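Local coordinates for 3,6-diketocamphane 1,6-monooxygenase (Pseudomonas putida, PDB 4UWM), which oxygenates a diketocamphane to a lactone with reduced FMN and molecular oxygen, a Baeyer-Villiger step in the breakdown of (-)-camphor, at residues N138-I149 with H161-G169. Residues are numbered along the deposited sequence; the frame is centred on the assembly and turned at random. Where two conformers were deposited one is given.
Sequences NLNDMVRESLFI and HEGKYWDAG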
loop_
_atom_site.group_PDB
_atom_site.type_symbol
_atom_site.label_atom_id
_atom_site.label_comp_id
_atom_site.label_asym_id
_atom_site.label_seq_id
_atom_site.Cartn_x
_atom_site.Cartn_y
_atom_site.Cartn_z
ATOM N N ASN A 138 10.007 23.124 7.786
ATOM C CA ASN A 138 8.699 23.712 7.555
ATOM C C ASN A 138 7.794 22.764 6.757
ATOM O O ASN A 138 8.070 22.469 5.589
ATOM C CB ASN A 138 8.846 25.033 6.816
ATOM C CG ASN A 138 7.525 25.733 6.617
ATOM O OD1 ASN A 138 6.815 25.490 5.645
ATOM N ND2 ASN A 138 7.189 26.622 7.543
ATOM N N LEU A 139 6.696 22.323 7.366
ATOM C CA LEU A 139 5.819 21.324 6.728
ATOM C C LEU A 139 5.258 21.787 5.386
ATOM O O LEU A 139 5.249 21.020 4.440
ATOM C CB LEU A 139 4.689 20.870 7.661
ATOM C CG LEU A 139 5.119 20.052 8.893
ATOM C CD1 LEU A 139 4.005 20.004 9.922
ATOM C CD2 LEU A 139 5.564 18.642 8.528
ATOM N N ASN A 140 4.820 23.039 5.284
ATOM C CA ASN A 140 4.270 23.550 4.007
ATOM C C ASN A 140 5.305 23.626 2.882
ATOM O O ASN A 140 4.983 23.359 1.719
ATOM C CB ASN A 140 3.564 24.901 4.207
ATOM C CG ASN A 140 2.290 24.779 5.043
ATOM O OD1 ASN A 140 1.524 23.804 4.936
ATOM N ND2 ASN A 140 2.056 25.769 5.879
ATOM N N ASP A 141 6.541 23.985 3.229
ATOM C CA ASP A 141 7.646 23.966 2.265
ATOM C C ASP A 141 7.938 22.525 1.815
ATOM O O ASP A 141 8.202 22.276 0.637
ATOM C CB ASP A 141 8.925 24.544 2.873
ATOM C CG ASP A 141 8.846 26.046 3.121
ATOM O OD1 ASP A 141 7.955 26.718 2.553
ATOM O OD2 ASP A 141 9.703 26.554 3.884
ATOM N N MET A 142 7.895 21.593 2.770
ATOM C CA MET A 142 7.979 20.156 2.463
ATOM C C MET A 142 6.902 19.712 1.475
ATOM O O MET A 142 7.217 19.026 0.497
ATOM C CB MET A 142 7.975 19.301 3.735
ATOM C CG MET A 142 9.177 19.563 4.593
ATOM S SD MET A 142 9.254 18.645 6.129
ATOM C CE MET A 142 9.965 17.091 5.581
ATOM N N VAL A 143 5.651 20.133 1.693
ATOM C CA VAL A 143 4.562 19.833 0.743
ATOM C C VAL A 143 4.869 20.345 -0.655
ATOM O O VAL A 143 4.674 19.636 -1.644
ATOM C CB VAL A 143 3.168 20.345 1.233
ATOM C CG1 VAL A 143 2.102 20.233 0.152
ATOM C CG2 VAL A 143 2.727 19.626 2.505
ATOM N N ARG A 144 5.362 21.584 -0.746
ATOM C CA ARG A 144 5.693 22.205 -2.032
ATOM C C ARG A 144 6.791 21.454 -2.797
ATOM O O ARG A 144 6.672 21.215 -3.986
ATOM C CB ARG A 144 6.117 23.664 -1.805
ATOM C CG ARG A 144 5.786 24.611 -2.942
ATOM C CD ARG A 144 6.117 26.050 -2.560
ATOM N NE ARG A 144 5.611 26.412 -1.234
ATOM C CZ ARG A 144 6.378 26.764 -0.205
ATOM N NH1 ARG A 144 7.699 26.815 -0.335
ATOM N NH2 ARG A 144 5.822 27.075 0.956
ATOM N N GLU A 145 7.870 21.109 -2.105
ATOM C CA GLU A 145 8.995 20.426 -2.745
ATOM C C GLU A 145 8.572 19.031 -3.188
ATOM O O GLU A 145 8.923 18.592 -4.279
ATOM C CB GLU A 145 10.226 20.363 -1.825
ATOM C CG GLU A 145 11.487 19.785 -2.486
ATOM C CD GLU A 145 12.682 19.756 -1.550
ATOM O OE1 GLU A 145 12.896 20.726 -0.814
ATOM O OE2 GLU A 145 13.421 18.766 -1.532
ATOM N N SER A 146 7.806 18.335 -2.343
ATOM C CA SER A 146 7.348 16.993 -2.728
ATOM C C SER A 146 6.504 17.062 -3.994
ATOM O O SER A 146 6.726 16.323 -4.947
ATOM C CB SER A 146 6.562 16.308 -1.595
ATOM O OG SER A 146 5.846 15.204 -2.146
ATOM N N LEU A 147 5.531 17.962 -4.017
ATOM C CA LEU A 147 4.647 18.067 -5.173
ATOM C C LEU A 147 5.446 18.446 -6.432
ATOM O O LEU A 147 5.206 17.911 -7.511
ATOM C CB LEU A 147 3.559 19.113 -4.903
ATOM C CG LEU A 147 2.569 19.427 -6.024
ATOM C CD1 LEU A 147 1.807 18.181 -6.470
ATOM C CD2 LEU A 147 1.618 20.497 -5.525
ATOM N N PHE A 148 6.396 19.362 -6.271
ATOM C CA PHE A 148 7.299 19.752 -7.378
ATOM C C PHE A 148 7.947 18.507 -7.974
ATOM O O PHE A 148 7.880 18.302 -9.185
ATOM C CB PHE A 148 8.355 20.743 -6.883
ATOM C CG PHE A 148 9.436 21.053 -7.898
ATOM C CD1 PHE A 148 9.208 21.959 -8.928
ATOM C CD2 PHE A 148 10.679 20.440 -7.811
ATOM C CE1 PHE A 148 10.200 22.257 -9.851
ATOM C CE2 PHE A 148 11.680 20.725 -8.739
ATOM C CZ PHE A 148 11.438 21.642 -9.755
ATOM N N ILE A 149 8.538 17.666 -7.114
ATOM C CA ILE A 149 9.157 16.393 -7.535
ATOM C C ILE A 149 8.178 15.405 -8.163
ATOM O O ILE A 149 8.437 14.879 -9.253
ATOM C CB ILE A 149 9.934 15.727 -6.357
ATOM C CG1 ILE A 149 11.105 16.624 -5.940
ATOM C CG2 ILE A 149 10.395 14.312 -6.712
ATOM C CD1 ILE A 149 11.724 16.318 -4.577
ATOM N N HIS A 161 17.033 16.337 -8.919
ATOM C CA HIS A 161 16.720 17.455 -8.062
ATOM C C HIS A 161 17.398 17.259 -6.724
ATOM O O HIS A 161 17.207 16.242 -6.066
ATOM C CB HIS A 161 15.198 17.582 -7.880
ATOM C CG HIS A 161 14.792 18.660 -6.925
ATOM N ND1 HIS A 161 14.622 19.972 -7.310
ATOM C CD2 HIS A 161 14.548 18.623 -5.594
ATOM C CE1 HIS A 161 14.276 20.694 -6.260
ATOM N NE2 HIS A 161 14.231 19.899 -5.206
ATOM N N GLU A 162 18.211 18.238 -6.333
ATOM C CA GLU A 162 18.881 18.232 -5.036
ATOM C C GLU A 162 18.188 19.272 -4.191
ATOM O O GLU A 162 18.510 20.448 -4.273
ATOM C CB GLU A 162 20.365 18.586 -5.196
ATOM C CG GLU A 162 21.212 17.452 -5.740
ATOM C CD GLU A 162 22.694 17.793 -5.780
ATOM O OE1 GLU A 162 23.331 17.881 -4.713
ATOM O OE2 GLU A 162 23.223 17.974 -6.890
ATOM N N GLY A 163 17.207 18.852 -3.400
ATOM C CA GLY A 163 16.363 19.810 -2.722
ATOM C C GLY A 163 16.762 20.037 -1.290
ATOM O O GLY A 163 17.744 19.462 -0.807
ATOM N N LYS A 164 15.980 20.854 -0.594
ATOM C CA LYS A 164 16.206 21.107 0.822
ATOM C C LYS A 164 15.843 19.878 1.657
ATOM O O LYS A 164 16.453 19.606 2.712
ATOM C CB LYS A 164 15.395 22.323 1.292
ATOM C CG LYS A 164 15.923 22.938 2.579
ATOM C CD LYS A 164 14.925 23.879 3.231
ATOM C CE LYS A 164 15.411 24.273 4.613
ATOM N NZ LYS A 164 14.456 25.207 5.268
ATOM N N TYR A 165 14.853 19.129 1.183
ATOM C CA TYR A 165 14.314 18.023 1.967
ATOM C C TYR A 165 14.559 16.648 1.355
ATOM O O TYR A 165 14.704 15.656 2.087
ATOM C CB TYR A 165 12.818 18.255 2.215
ATOM C CG TYR A 165 12.545 19.520 3.008
ATOM C CD1 TYR A 165 12.890 19.593 4.356
ATOM C CD2 TYR A 165 11.943 20.633 2.415
ATOM C CE1 TYR A 165 12.658 20.744 5.089
ATOM C CE2 TYR A 165 11.709 21.800 3.149
ATOM C CZ TYR A 165 12.068 21.833 4.487
ATOM O OH TYR A 165 11.854 22.948 5.270
ATOM N N TRP A 166 14.582 16.574 0.030
ATOM C CA TRP A 166 14.865 15.299 -0.633
ATOM C C TRP A 166 15.780 15.432 -1.839
ATOM O O TRP A 166 15.789 16.459 -2.506
ATOM C CB TRP A 166 13.578 14.646 -1.149
ATOM C CG TRP A 166 12.578 14.332 -0.090
ATOM C CD1 TRP A 166 12.564 13.253 0.739
ATOM C CD2 TRP A 166 11.423 15.116 0.250
ATOM N NE1 TRP A 166 11.473 13.304 1.566
ATOM C CE2 TRP A 166 10.746 14.429 1.284
ATOM C CE3 TRP A 166 10.886 16.316 -0.236
ATOM C CZ2 TRP A 166 9.565 14.903 1.861
ATOM C CZ3 TRP A 166 9.683 16.798 0.349
ATOM C CH2 TRP A 166 9.048 16.082 1.385
ATOM N N ASP A 167 16.480 14.346 -2.147
ATOM C CA ASP A 167 17.049 14.165 -3.484
ATOM C C ASP A 167 16.157 13.205 -4.271
ATOM O O ASP A 167 15.726 12.181 -3.744
ATOM C CB ASP A 167 18.460 13.587 -3.381
ATOM C CG ASP A 167 19.410 14.521 -2.676
ATOM O OD1 ASP A 167 19.261 15.746 -2.822
ATOM O OD2 ASP A 167 20.280 14.028 -1.949
ATOM N N ALA A 168 15.888 13.528 -5.528
ATOM C CA ALA A 168 15.043 12.692 -6.364
ATOM C C ALA A 168 15.301 12.989 -7.824
ATOM O O ALA A 168 15.859 14.021 -8.159
ATOM C CB ALA A 168 13.576 12.957 -6.034
ATOM N N GLY A 169 14.903 12.087 -8.710
ATOM C CA GLY A 169 15.008 12.373 -10.124
ATOM C C GLY A 169 14.348 11.363 -11.026
ATOM O O GLY A 169 13.641 10.468 -10.562
HETATM O O HOH W 1 11.769 25.250 4.394
#
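Met-142 lies across one face of the Tyr-165 ring, its CG 3.4 Å from the ring centroid and almost exactly on the ring normal, a CH-pi contact. Chi1 (-64°) and an extended chi2 carry SD over the same face, 4.4 Å from the centroid, a Met-aromatic contact, and the bend at chi3 sends CE on toward Tyr-165 CD1. At the far end of the ring, Tyr-165 OH accepts a nearly straight bond (173°) from Asn-138 N, 3.1 Å away, at the N-cap of helix 139-155. A water joins that hydroxyl to Asp-141 OD2 and Lys-164 NZ. A leucine in place of Tyr-165 would probably leave Asn-138 N without its acceptor and Met-142 without an aromatic face.

One helical turn on, Glu-145 reaches into the turn between strands 159-162 and 167-170, its CG anti to the backbone N (chi1 -174°). OE2 takes Trp-166 N at 2.9 Å and Tyr-165 N at 3.1 Å, both on its syn side but tilted out of the carboxylate plane, while OE1 adds weak bonds from Tyr-165 N and Lys-164 N. The Trp-166 indole points its edge at Met-142 O, 3.3 Å from CZ3; His-84, just ahead of helix 85-98, meets this indole edge-to-face. Ile-149 CG2 packs on Ala-168 CB at 3.5 Å, and Phe-148 brings its CD2 and CE2 rim over one face of the His-161 imidazole, the planes oblique.

This antiparallel hairpin, separate from the parallel barrel sheet, also salt-bridges the second subunit through Glu-162 and Asp-167. The Glu-145 carboxylate pins its turn to the helix, and two good N-H donors and a weaker third would be expected to stabilise the negative charge.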